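Local coordinates for protein putative alkaline phosphatase (Pseudomonas fluorescens, PDB 4F1V) that binds phosphate with high affinity in the periplasm and probably delivers it to a PstSACB-type ABC transporter for import, at residues L296-C301 / D313-H318; Q87-G92 / W268-G273; P136-Y141 / G184-T189. All coordinates share one frame; numbering follows the deposited sequence. Where two conformers were deposited one is given.

Interaction 1 (L296-C301 / D313-H318)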
ATOM      1  N   LEU A 296       4.147   5.993  -5.137  0.70  3.18           N
ATOM      2  CA  LEU A 296       3.764   7.279  -5.785  0.70  3.74           C
ATOM      3  C   LEU A 296       3.680   7.060  -7.301  0.70  2.78           C
ATOM      4  O   LEU A 296       4.470   6.302  -7.881  0.70  3.27           O
ATOM      5  CB  LEU A 296       4.860   8.319  -5.563  0.70  3.65           C
ATOM      6  CG  LEU A 296       5.329   8.609  -4.125  0.70  4.48           C
ATOM      7  CD1 LEU A 296       6.415   9.678  -4.096  0.70  5.21           C
ATOM      8  CD2 LEU A 296       4.189   8.965  -3.231  0.70  5.10           C
ATOM      9  N   ILE A 297       2.769   7.790  -7.939  0.65  2.83           N
ATOM     10  CA  ILE A 297       2.669   7.859  -9.385  0.65  2.44           C
ATOM     11  C   ILE A 297       2.631   9.348  -9.760  0.65  2.65           C
ATOM     12  O   ILE A 297       1.763  10.094  -9.301  0.65  2.87           O
ATOM     13  CB  ILE A 297       1.410   7.160  -9.897  0.65  2.87           C
ATOM     14  CG1 ILE A 297       1.404   5.669  -9.482  0.65  2.71           C
ATOM     15  CG2 ILE A 297       1.299   7.280 -11.438  0.65  3.11           C
ATOM     16  CD1 ILE A 297       0.020   5.021  -9.651  0.65  2.60           C
ATOM     17  N   PHE A 298       3.628   9.772 -10.565  1.00  3.20           N
ATOM     18  CA  PHE A 298       3.807  11.151 -11.022  1.00  3.26           C
ATOM     19  C   PHE A 298       4.021  11.139 -12.555  1.00  3.08           C
ATOM     20  O   PHE A 298       4.213  10.094 -13.163  1.00  3.53           O
ATOM     21  CB  PHE A 298       5.017  11.809 -10.338  1.00  3.29           C
ATOM     22  CG  PHE A 298       4.752  12.351  -8.942  1.00  3.27           C
ATOM     23  CD1 PHE A 298       4.676  11.520  -7.826  1.00  3.86           C
ATOM     24  CD2 PHE A 298       4.522  13.710  -8.771  1.00  3.54           C
ATOM     25  CE1 PHE A 298       4.404  12.059  -6.557  1.00  3.71           C
ATOM     26  CE2 PHE A 298       4.229  14.225  -7.522  1.00  3.82           C
ATOM     27  CZ  PHE A 298       4.187  13.416  -6.432  1.00  3.91           C
ATOM     28  N   SER A 299       4.029  12.354 -13.137  1.00  3.57           N
ATOM     29  CA  SER A 299       4.563  12.531 -14.509  1.00  3.55           C
ATOM     30  C   SER A 299       6.010  12.951 -14.460  1.00  3.45           C
ATOM     31  O   SER A 299       6.421  13.715 -13.573  1.00  4.01           O
ATOM     32  CB  SER A 299       3.709  13.610 -15.201  1.00  4.04           C
ATOM     33  OG  SER A 299       4.094  13.690 -16.589  1.00  3.95           O
ATOM     34  N   GLN A 300       6.770  12.527 -15.477  1.00  3.33           N
ATOM     35  CA  GLN A 300       8.103  13.100 -15.653  1.00  3.94           C
ATOM     36  C   GLN A 300       8.019  14.593 -16.041  1.00  3.69           C
ATOM     37  O   GLN A 300       8.911  15.357 -15.746  1.00  4.24           O
ATOM     38  CB  GLN A 300       8.894  12.367 -16.706  1.00  3.79           C
ATOM     39  CG  GLN A 300      10.324  12.821 -16.840  1.00  4.38           C
ATOM     40  CD  GLN A 300      11.125  12.107 -17.913  1.00  4.60           C
ATOM     41  OE1 GLN A 300      10.686  11.112 -18.519  1.00  5.24           O
ATOM     42  NE2 GLN A 300      12.330  12.597 -18.128  1.00  4.65           N
ATOM     43  N   CYS A 301       6.938  14.969 -16.753  1.00  3.67           N
ATOM     44  CA  CYS A 301       6.874  16.282 -17.387  1.00  3.80           C
ATOM     45  C   CYS A 301       5.526  16.964 -17.051  1.00  3.64           C
ATOM     46  O   CYS A 301       4.444  16.325 -17.078  1.00  3.78           O
ATOM     47  CB  CYS A 301       6.990  16.187 -18.916  1.00  4.50           C
ATOM     48  SG  CYS A 301       8.406  15.235 -19.525  1.00  5.05           S
ATOM     49  N   ASP A 313      10.841  19.614  -6.015  1.00  4.53           N
ATOM     50  CA  ASP A 313      11.131  19.936  -4.635  1.00  4.96           C
ATOM     51  C   ASP A 313      10.520  18.916  -3.677  1.00  4.42           C
ATOM     52  O   ASP A 313      11.115  18.610  -2.620  1.00  4.92           O
ATOM     53  CB  ASP A 313      10.640  21.347  -4.323  1.00  4.85           C
ATOM     54  CG  ASP A 313      11.426  22.464  -5.042  1.00  6.25           C
ATOM     55  OD1 ASP A 313      12.551  22.161  -5.513  1.00  8.35           O
ATOM     56  OD2 ASP A 313      10.922  23.598  -5.065  1.00  8.56           O
ATOM     57  N   PHE A 314       9.358  18.357  -4.003  1.00  4.33           N
ATOM     58  CA  PHE A 314       8.807  17.271  -3.187  1.00  4.25           C
ATOM     59  C   PHE A 314       9.686  16.026  -3.217  1.00  3.70           C
ATOM     60  O   PHE A 314      10.000  15.426  -2.170  1.00  4.55           O
ATOM     61  CB  PHE A 314       7.391  16.918  -3.627  1.00  4.58           C
ATOM     62  CG  PHE A 314       6.850  15.679  -2.930  1.00  4.09           C
ATOM     63  CD1 PHE A 314       6.688  15.670  -1.539  1.00  4.41           C
ATOM     64  CD2 PHE A 314       6.555  14.525  -3.646  1.00  5.30           C
ATOM     65  CE1 PHE A 314       6.257  14.496  -0.907  1.00  5.12           C
ATOM     66  CE2 PHE A 314       6.175  13.361  -3.009  1.00  5.97           C
ATOM     67  CZ  PHE A 314       6.042  13.341  -1.618  1.00  5.44           C
ATOM     68  N   PHE A 315      10.143  15.598  -4.403  1.00  4.14           N
ATOM     69  CA  PHE A 315      11.035  14.478  -4.480  1.00  3.94           C
ATOM     70  C   PHE A 315      12.332  14.734  -3.694  1.00  4.25           C
ATOM     71  O   PHE A 315      12.871  13.816  -3.057  1.00  4.49           O
ATOM     72  CB  PHE A 315      11.353  14.109  -5.950  1.00  4.03           C
ATOM     73  CG  PHE A 315      10.327  13.174  -6.582  1.00  4.25           C
ATOM     74  CD1 PHE A 315      10.697  11.850  -6.935  1.00  4.67           C
ATOM     75  CD2 PHE A 315       9.026  13.560  -6.855  1.00  4.69           C
ATOM     76  CE1 PHE A 315       9.820  10.998  -7.500  1.00  5.60           C
ATOM     77  CE2 PHE A 315       8.105  12.676  -7.384  1.00  5.42           C
ATOM     78  CZ  PHE A 315       8.504  11.405  -7.719  1.00  5.43           C
ATOM     79  N   THR A 316      12.850  15.966  -3.752  1.00  4.42           N
ATOM     80  CA  THR A 316      14.076  16.333  -3.041  1.00  4.92           C
ATOM     81  C   THR A 316      13.902  16.101  -1.534  1.00  5.05           C
ATOM     82  O   THR A 316      14.845  15.694  -0.854  1.00  6.69           O
ATOM     83  CB  THR A 316      14.428  17.775  -3.355  1.00  5.56           C
ATOM     84  OG1 THR A 316      14.820  17.806  -4.736  1.00  6.73           O
ATOM     85  CG2 THR A 316      15.572  18.302  -2.531  1.00  7.65           C
ATOM     86  N   LYS A 317      12.734  16.374  -1.000  1.00  4.61           N
ATOM     87  CA  LYS A 317      12.419  16.091   0.408  1.00  5.09           C
ATOM     88  C   LYS A 317      12.178  14.610   0.694  1.00  4.61           C
ATOM     89  O   LYS A 317      12.803  14.019   1.593  1.00  5.66           O
ATOM     90  CB  LYS A 317      11.259  16.974   0.876  1.00  6.33           C
ATOM     91  CG  LYS A 317      10.996  16.765   2.357  1.00  7.53           C
ATOM     92  CD  LYS A 317      10.139  17.775   3.004  1.00  8.32           C
ATOM     93  CE  LYS A 317      10.264  17.835   4.521  1.00 10.07           C
ATOM     94  NZ  LYS A 317       9.343  18.875   5.049  1.00 14.42           N
ATOM     95  N   HIS A 318      11.229  14.019  -0.023  1.00  4.22           N
ATOM     96  CA  HIS A 318      10.785  12.665   0.293  1.00  4.38           C
ATOM     97  C   HIS A 318      11.862  11.636   0.112  1.00  3.72           C
ATOM     98  O   HIS A 318      11.862  10.574   0.777  1.00  4.19           O
ATOM     99  CB  HIS A 318       9.537  12.341  -0.557  1.00  3.95           C
ATOM    100  CG  HIS A 318       8.664  11.267   0.059  1.00  3.91           C
ATOM    101  ND1 HIS A 318       8.098  11.417   1.292  1.00  4.09           N
ATOM    102  CD2 HIS A 318       8.305  10.047  -0.452  1.00  4.13           C
ATOM    103  CE1 HIS A 318       7.375  10.345   1.523  1.00  4.57           C
ATOM    104  NE2 HIS A 318       7.459   9.475   0.493  1.00  4.23           N
TER
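F298 and F315 make one fit between strand 296-299 and the helix that packs over it. The edge of the F315 ring stands upright on the F298 ring in a T-shaped stack, with centroids 5.0 Å apart and planes at 81°. Its leading bump is CE2, which sits over the centre of the F298 face and comes 3.6 Å from F298 CD1. F314, one position earlier on the helix, meets the tip of the same side chain obliquely: F298 CZ lies 3.8 Å from F314 CD2. Those two rings are tilted by only 24° but slid so far apart that they barely overlap. Both phenylalanines of the helix therefore converge on F298, F315 over its face and F314 near CZ. L296 supplies the second bump on the strand side. With CG anti to the carbonyl carbon (chi1 -54°) and the chain extended beyond it, CD1 enters the notch between F314 and H318, 3.8 Å from F314 CE2 at the ring edge and 4.1 Å from H318 CD2. The imidazole is held from outside the pair, NE2 being bonded to S90 on strand 85-94. On the strand side, F298 also stacks with W59. Replacing F298 by alanine removes the ring, which would probably leave the F315 edge without the face it rests on and open a gap beside F314. Five buried side chains thus join helix 305-318 to strand 291-299 through an aromatic cluster, the hydrophobic helix-on-sheet packing of an alpha/beta lobe in a periplasmic binding protein with the Venus flytrap fold.

Interaction 2 (Q87-G92 / W268-G273)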
ATOM      1  N   GLN A  87       6.533   5.661 -11.515  1.00  3.27           N
ATOM      2  CA  GLN A  87       5.936   4.868 -10.416  1.00  3.20           C
ATOM      3  C   GLN A  87       7.110   4.487  -9.487  1.00  3.29           C
ATOM      4  O   GLN A  87       8.057   3.839  -9.934  1.00  4.34           O
ATOM      5  CB  GLN A  87       5.284   3.632 -10.967  1.00  3.25           C
ATOM      6  CG  GLN A  87       4.551   2.820  -9.865  1.00  3.69           C
ATOM      7  CD  GLN A  87       3.892   1.530 -10.372  1.00  3.39           C
ATOM      8  OE1 GLN A  87       2.743   1.207 -10.038  1.00  3.99           O
ATOM      9  NE2 GLN A  87       4.639   0.766 -11.167  1.00  4.18           N
ATOM     10  N   VAL A  88       7.034   4.898  -8.206  1.00  3.08           N
ATOM     11  CA  VAL A  88       8.164   4.641  -7.295  0.60  3.70           C
ATOM     12  C   VAL A  88       7.619   4.298  -5.921  1.00  3.21           C
ATOM     13  O   VAL A  88       6.620   4.847  -5.476  1.00  4.37           O
ATOM     14  CB  VAL A  88       9.122   5.828  -7.137  0.60  4.20           C
ATOM     15  CG1 VAL A  88      10.042   5.968  -8.336  0.60  4.67           C
ATOM     16  CG2 VAL A  88       8.377   7.165  -6.890  0.60  5.10           C
ATOM     17  N   PRO A  89       8.308   3.394  -5.184  1.00  3.14           N
ATOM     18  CA  PRO A  89       7.921   3.175  -3.756  0.50  3.56           C
ATOM     19  C   PRO A  89       8.042   4.454  -2.978  1.00  3.38           C
ATOM     20  O   PRO A  89       9.003   5.215  -3.162  1.00  3.96           O
ATOM     21  CB  PRO A  89       8.963   2.151  -3.289  0.50  4.27           C
ATOM     22  CG  PRO A  89       9.213   1.391  -4.549  0.50  3.12           C
ATOM     23  CD  PRO A  89       9.379   2.507  -5.585  0.50  4.37           C
ATOM     24  N   SER A  90       7.100   4.620  -2.039  1.00  3.32           N
ATOM     25  CA  SER A  90       7.120   5.704  -1.066  1.00  3.18           C
ATOM     26  C   SER A  90       7.699   5.272   0.281  1.00  3.16           C
ATOM     27  O   SER A  90       8.667   5.833   0.754  1.00  4.11           O
ATOM     28  CB  SER A  90       5.693   6.231  -0.924  1.00  3.44           C
ATOM     29  OG  SER A  90       5.686   7.284   0.038  1.00  3.95           O
ATOM     30  N   VAL A  91       7.086   4.231   0.865  1.00  3.27           N
ATOM     31  CA  VAL A  91       7.462   3.673   2.155  1.00  3.13           C
ATOM     32  C   VAL A  91       7.137   2.158   2.141  1.00  3.19           C
ATOM     33  O   VAL A  91       6.348   1.702   1.371  1.00  3.61           O
ATOM     34  CB  VAL A  91       6.751   4.348   3.362  1.00  3.60           C
ATOM     35  CG1 VAL A  91       6.947   5.865   3.334  1.00  4.43           C
ATOM     36  CG2 VAL A  91       5.238   4.037   3.365  1.00  3.99           C
ATOM     37  N   GLY A  92       7.799   1.439   3.105  1.00  3.42           N
ATOM     38  CA  GLY A  92       7.359   0.063   3.391  1.00  3.08           C
ATOM     39  C   GLY A  92       6.275   0.013   4.441  1.00  2.91           C
ATOM     40  O   GLY A  92       6.171   0.946   5.285  1.00  3.89           O
ATOM     41  N   TRP A 268      10.151  -0.654 -10.753  1.00  3.70           N
ATOM     42  CA  TRP A 268      10.457   0.137  -9.585  1.00  3.83           C
ATOM     43  C   TRP A 268       9.743  -0.311  -8.313  1.00  3.90           C
ATOM     44  O   TRP A 268      10.157   0.047  -7.234  1.00  4.65           O
ATOM     45  CB  TRP A 268      10.102   1.602  -9.873  1.00  3.98           C
ATOM     46  CG  TRP A 268      11.220   2.276 -10.673  1.00  4.09           C
ATOM     47  CD1 TRP A 268      11.370   2.285 -12.041  1.00  3.93           C
ATOM     48  CD2 TRP A 268      12.359   2.946 -10.150  1.00  4.42           C
ATOM     49  NE1 TRP A 268      12.530   2.923 -12.382  1.00  4.18           N
ATOM     50  CE2 TRP A 268      13.187   3.342 -11.271  1.00  4.17           C
ATOM     51  CE3 TRP A 268      12.811   3.286  -8.859  1.00  5.46           C
ATOM     52  CZ2 TRP A 268      14.379   4.060 -11.101  1.00  5.48           C
ATOM     53  CZ3 TRP A 268      14.015   3.965  -8.705  1.00  6.94           C
ATOM     54  CH2 TRP A 268      14.784   4.324  -9.819  1.00  6.17           C
ATOM     55  N   VAL A 269       8.602  -1.012  -8.463  1.00  3.78           N
ATOM     56  CA  VAL A 269       7.804  -1.399  -7.264  1.00  4.28           C
ATOM     57  C   VAL A 269       8.099  -2.848  -6.924  1.00  3.99           C
ATOM     58  O   VAL A 269       7.665  -3.769  -7.637  1.00  4.87           O
ATOM     59  CB  VAL A 269       6.287  -1.217  -7.480  1.00  5.00           C
ATOM     60  CG1 VAL A 269       5.535  -1.732  -6.253  1.00  5.97           C
ATOM     61  CG2 VAL A 269       5.990   0.246  -7.760  1.00  5.90           C
ATOM     62  N   PRO A 270       8.806  -3.116  -5.820  1.00  4.44           N
ATOM     63  CA  PRO A 270       9.030  -4.516  -5.445  1.00  4.68           C
ATOM     64  C   PRO A 270       7.733  -5.104  -4.926  1.00  4.28           C
ATOM     65  O   PRO A 270       6.976  -4.435  -4.225  1.00  5.14           O
ATOM     66  CB  PRO A 270      10.042  -4.429  -4.269  1.00  5.61           C
ATOM     67  CG  PRO A 270      10.608  -3.012  -4.371  1.00  6.44           C
ATOM     68  CD  PRO A 270       9.452  -2.181  -4.893  1.00  5.65           C
ATOM     69  N   VAL A 271       7.504  -6.373  -5.245  1.00  5.06           N
ATOM     70  CA  VAL A 271       6.428  -7.097  -4.660  1.00  5.29           C
ATOM     71  C   VAL A 271       6.950  -8.368  -4.012  1.00  4.25           C
ATOM     72  O   VAL A 271       7.932  -8.969  -4.446  1.00  5.36           O
ATOM     73  CB  VAL A 271       5.278  -7.396  -5.617  1.00  6.60           C
ATOM     74  CG1 VAL A 271       4.702  -6.111  -6.185  1.00  8.46           C
ATOM     75  CG2 VAL A 271       5.661  -8.353  -6.717  1.00 11.00           C
ATOM     76  N   PHE A 272       6.278  -8.757  -2.926  1.00  4.26           N
ATOM     77  CA  PHE A 272       6.487 -10.040  -2.288  1.00  4.21           C
ATOM     78  C   PHE A 272       5.594 -11.072  -2.928  1.00  4.47           C
ATOM     79  O   PHE A 272       4.559 -10.721  -3.584  1.00  5.51           O
ATOM     80  CB  PHE A 272       6.265  -9.914  -0.747  1.00  4.01           C
ATOM     81  CG  PHE A 272       7.310  -9.101  -0.074  1.00  4.19           C
ATOM     82  CD1 PHE A 272       7.214  -7.696  -0.031  1.00  4.83           C
ATOM     83  CD2 PHE A 272       8.433  -9.711   0.493  1.00  4.76           C
ATOM     84  CE1 PHE A 272       8.224  -6.965   0.581  1.00  5.88           C
ATOM     85  CE2 PHE A 272       9.413  -8.964   1.103  1.00  5.39           C
ATOM     86  CZ  PHE A 272       9.334  -7.577   1.141  1.00  5.77           C
ATOM     87  N   GLY A 273       5.918 -12.347  -2.791  1.00  4.67           N
ATOM     88  CA  GLY A 273       5.182 -13.392  -3.464  1.00  4.80           C
ATOM     89  C   GLY A 273       5.725 -14.736  -3.039  1.00  4.50           C
ATOM     90  O   GLY A 273       6.419 -14.893  -2.037  1.00  4.83           O
TER
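V269 sets a methyl against the stem and amide of Q87. The extended glutamine passes at about a right angle to the valine, whose CG2 rests 3.6 Å from Q87 CD and equally near CG. The amide end is fixed elsewhere, OE1 taking the N-H of L66 and NE2 giving to the carbonyl of P265, so V269 packs against a group whose rotation is already set. Two apolar contacts continue along the strand: V88 CG1 lies alongside the indole, 3.9 Å from W268 CE3, and the two prolines cross with P89 CG 3.6 Å from P270 CD. A further kind of contact is carbon against carbonyl oxygen. W268 CB sits 3.0 Å from Q87 O, and in the reverse sense P89 CD lies 3.1 Å from W268 O. That W268 oxygen is buried without a hydrogen-bonding partner; P89, having no N-H, cannot supply one from its backbone. The indole NE1, by contrast, bonds to the carbonyl of R262. Segment 268-273 thus runs over strand 85-94, at the edge of the five-stranded sheet, with V269 and P270 also touching strand 291-299 and helix 339-349 packing against V88, P89, W268 and P270.

Interaction 3 (P136-Y141 / G184-T189)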
ATOM      1  N   PRO A 136     -18.958 -16.713  16.968  0.70  7.98           N
ATOM      2  CA  PRO A 136     -18.770 -16.605  15.500  0.70  8.11           C
ATOM      3  C   PRO A 136     -17.751 -15.533  15.151  0.70  6.01           C
ATOM      4  O   PRO A 136     -17.558 -14.569  15.904  0.30  9.05           O
ATOM      5  CB  PRO A 136     -20.115 -16.121  14.985  0.70  8.88           C
ATOM      6  CG  PRO A 136     -20.867 -15.502  16.177  0.70 10.02           C
ATOM      7  CD  PRO A 136     -20.321 -16.301  17.376  0.70  9.26           C
ATOM      8  N   ILE A 137     -17.053 -15.743  14.023  0.80  5.91           N
ATOM      9  CA  ILE A 137     -16.201 -14.734  13.382  0.80  5.49           C
ATOM     10  C   ILE A 137     -16.968 -14.132  12.178  0.80  4.90           C
ATOM     11  O   ILE A 137     -17.498 -14.867  11.359  0.80  5.38           O
ATOM     12  CB  ILE A 137     -14.894 -15.355  12.859  0.80  5.84           C
ATOM     13  CG1 ILE A 137     -14.107 -16.037  13.955  0.80  5.34           C
ATOM     14  CG2 ILE A 137     -14.055 -14.312  12.088  0.80  5.45           C
ATOM     15  CD1 ILE A 137     -12.900 -16.809  13.475  0.80  5.85           C
ATOM     16  N   VAL A 138     -17.003 -12.814  12.087  0.80  4.85           N
ATOM     17  CA  VAL A 138     -17.429 -12.078  10.902  0.80  4.46           C
ATOM     18  C   VAL A 138     -16.198 -11.355  10.273  0.80  4.48           C
ATOM     19  O   VAL A 138     -15.468 -10.605  10.955  0.80  5.00           O
ATOM     20  CB  VAL A 138     -18.559 -11.153  11.286  0.80  5.10           C
ATOM     21  CG1 VAL A 138     -18.894 -10.179  10.150  0.80  5.73           C
ATOM     22  CG2 VAL A 138     -19.803 -12.009  11.670  0.80  8.89           C
ATOM     23  N   VAL A 139     -15.956 -11.664   8.989  1.00  5.05           N
ATOM     24  CA  VAL A 139     -14.868 -11.015   8.261  1.00  5.23           C
ATOM     25  C   VAL A 139     -15.399  -9.704   7.628  1.00  4.61           C
ATOM     26  O   VAL A 139     -16.415  -9.704   6.963  1.00  5.72           O
ATOM     27  CB  VAL A 139     -14.374 -11.982   7.163  1.00  5.48           C
ATOM     28  CG1 VAL A 139     -13.389 -11.253   6.227  1.00  7.04           C
ATOM     29  CG2 VAL A 139     -13.709 -13.187   7.831  1.00  7.15           C
ATOM     30  N   VAL A 140     -14.632  -8.633   7.821  1.00  4.50           N
ATOM     31  CA  VAL A 140     -14.884  -7.347   7.167  1.00  4.02           C
ATOM     32  C   VAL A 140     -13.802  -7.149   6.092  1.00  3.69           C
ATOM     33  O   VAL A 140     -12.633  -7.468   6.309  1.00  4.56           O
ATOM     34  CB  VAL A 140     -14.837  -6.167   8.177  1.00  4.46           C
ATOM     35  CG1 VAL A 140     -15.224  -4.860   7.481  1.00  5.41           C
ATOM     36  CG2 VAL A 140     -15.760  -6.428   9.361  1.00  6.42           C
ATOM     37  N   TYR A 141     -14.180  -6.677   4.911  1.00  3.86           N
ATOM     38  CA  TYR A 141     -13.276  -6.534   3.777  1.00  3.46           C
ATOM     39  C   TYR A 141     -13.622  -5.247   3.025  1.00  3.20           C
ATOM     40  O   TYR A 141     -14.669  -4.655   3.183  1.00  4.08           O
ATOM     41  CB  TYR A 141     -13.291  -7.767   2.881  1.00  3.85           C
ATOM     42  CG  TYR A 141     -14.600  -7.915   2.130  1.00  4.50           C
ATOM     43  CD1 TYR A 141     -14.740  -7.425   0.839  1.00  4.63           C
ATOM     44  CD2 TYR A 141     -15.691  -8.526   2.723  1.00  5.08           C
ATOM     45  CE1 TYR A 141     -15.912  -7.517   0.131  1.00  6.18           C
ATOM     46  CE2 TYR A 141     -16.908  -8.573   2.062  1.00  5.87           C
ATOM     47  CZ  TYR A 141     -17.041  -8.093   0.764  1.00  6.24           C
ATOM     48  OH  TYR A 141     -18.239  -8.169   0.062  1.00  8.75           O
ATOM     49  N   GLY A 184     -21.661 -14.324   5.654  1.00  7.53           N
ATOM     50  CA  GLY A 184     -21.818 -13.255   6.606  1.00  7.80           C
ATOM     51  C   GLY A 184     -20.790 -12.156   6.508  1.00  7.23           C
ATOM     52  O   GLY A 184     -20.794 -11.214   7.324  1.00  7.48           O
ATOM     53  N   ALA A 185     -19.831 -12.252   5.571  1.00  5.99           N
ATOM     54  CA  ALA A 185     -18.793 -11.223   5.487  1.00  5.32           C
ATOM     55  C   ALA A 185     -19.424  -9.834   5.191  1.00  5.40           C
ATOM     56  O   ALA A 185     -20.452  -9.753   4.504  1.00  7.40           O
ATOM     57  CB  ALA A 185     -17.800 -11.558   4.407  1.00  6.48           C
ATOM     58  N   VAL A 186     -18.807  -8.812   5.716  1.00  5.30           N
ATOM     59  CA  VAL A 186     -19.272  -7.408   5.644  1.00  5.18           C
ATOM     60  C   VAL A 186     -18.304  -6.585   4.796  1.00  5.03           C
ATOM     61  O   VAL A 186     -17.105  -6.540   5.095  1.00  5.73           O
ATOM     62  CB  VAL A 186     -19.367  -6.804   7.069  1.00  6.68           C
ATOM     63  CG1 VAL A 186     -19.716  -5.313   7.006  1.00  7.97           C
ATOM     64  CG2 VAL A 186     -20.409  -7.565   7.887  1.00  9.20           C
ATOM     65  N   ALA A 187     -18.797  -5.933   3.754  1.00  5.23           N
ATOM     66  CA  ALA A 187     -18.063  -5.005   2.924  1.00  5.01           C
ATOM     67  C   ALA A 187     -18.102  -3.596   3.515  1.00  4.57           C
ATOM     68  O   ALA A 187     -19.143  -3.155   3.987  1.00  6.33           O
ATOM     69  CB  ALA A 187     -18.588  -4.960   1.516  1.00  6.38           C
ATOM     70  N   ALA A 188     -17.006  -2.857   3.446  1.00  4.32           N
ATOM     71  CA  ALA A 188     -16.987  -1.435   3.818  1.00  4.52           C
ATOM     72  C   ALA A 188     -15.948  -0.746   2.917  1.00  4.15           C
ATOM     73  O   ALA A 188     -15.130  -1.367   2.269  1.00  4.67           O
ATOM     74  CB  ALA A 188     -16.702  -1.236   5.304  1.00  5.32           C
ATOM     75  N   THR A 189     -15.999   0.604   2.940  1.00  4.71           N
ATOM     76  CA  THR A 189     -15.289   1.427   1.947  1.00  4.42           C
ATOM     77  C   THR A 189     -14.257   2.297   2.652  1.00  3.91           C
ATOM     78  O   THR A 189     -14.611   3.018   3.608  1.00  5.44           O
ATOM     79  CB  THR A 189     -16.282   2.291   1.175  1.00  5.26           C
ATOM     80  OG1 THR A 189     -17.254   1.430   0.613  1.00  8.16           O
ATOM     81  CG2 THR A 189     -15.624   3.146   0.097  1.00  7.72           C
TER
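Y141 carries its ring between the backbone N and the carbonyl carbon (chi1 70°), which folds it back across the neighbouring strand, while V138 has CG1 anti to its backbone N (chi1 170°), which turns that methyl toward V186. The tyrosine ring lies with one face over A187, whose CA is offset toward the rim. A187 CB reaches the phenol end, 3.5 Å from Y141 OH, and A185 CB comes in obliquely, 3.9 Å from Y141 CE2. A185 and A187 thus flank the V186 backbone that the ring crosses. V140 and V186 point to the opposite face of the sheet, where V138 CG1 meets V186 CG2 at 3.8 Å and V140 CG1 approaches the methyl of A188 more loosely. Beneath these side chains the backbones pair in parallel. V186 reaches back and forward along the other strand: its N-H bonds to V139 O at 2.8 Å and its O accepts from Y141 N at 2.9 Å. Y141 then passes the pattern on, its O accepting from A188 N at 3.0 Å. A supporting CA-H...O contact joins V140 CA to V186 O at 3.1 Å. The two neighbours are linked through helix 147-159, a beta-alpha-beta arrangement, and the first strand ends in R142, which with S146, G147 and T148 just beyond lines the phosphate pocket. Strand 186-188 is outermost in its four-stranded sheet, and strand 138-142 separates it from strand 204-205, whose R204 touches V138, V140 and V186. V194 and A197 of helix 190-198, which follows strand 186-188, pack against V140 and A188 on the valine face. On the tyrosine face, L181 and Y207 from loops touch Y141.

Overall arrangement
Interactions 1 and 2 are both buried and share one sheet, whose neighbouring strands 291-299 and 85-94 place L296 N 2.7 Å from V88 O, a probable hydrogen bond. L296 CD2 also packs on S90 CB. Interaction 3 stands apart in the four-stranded sheet, about 19 Å from either at the nearest atoms, partly buried and nested in the chain loop that interaction 2 closes. The chemistry follows the place: rings and a leucine where a helix covers the sheet in 296-301/313-318, prolines, methyls and carbonyl oxygens where an irregular segment crosses a strand in 87-92/268-273, and regular backbone hydrogen bonds where two strands pair in 136-141/184-189.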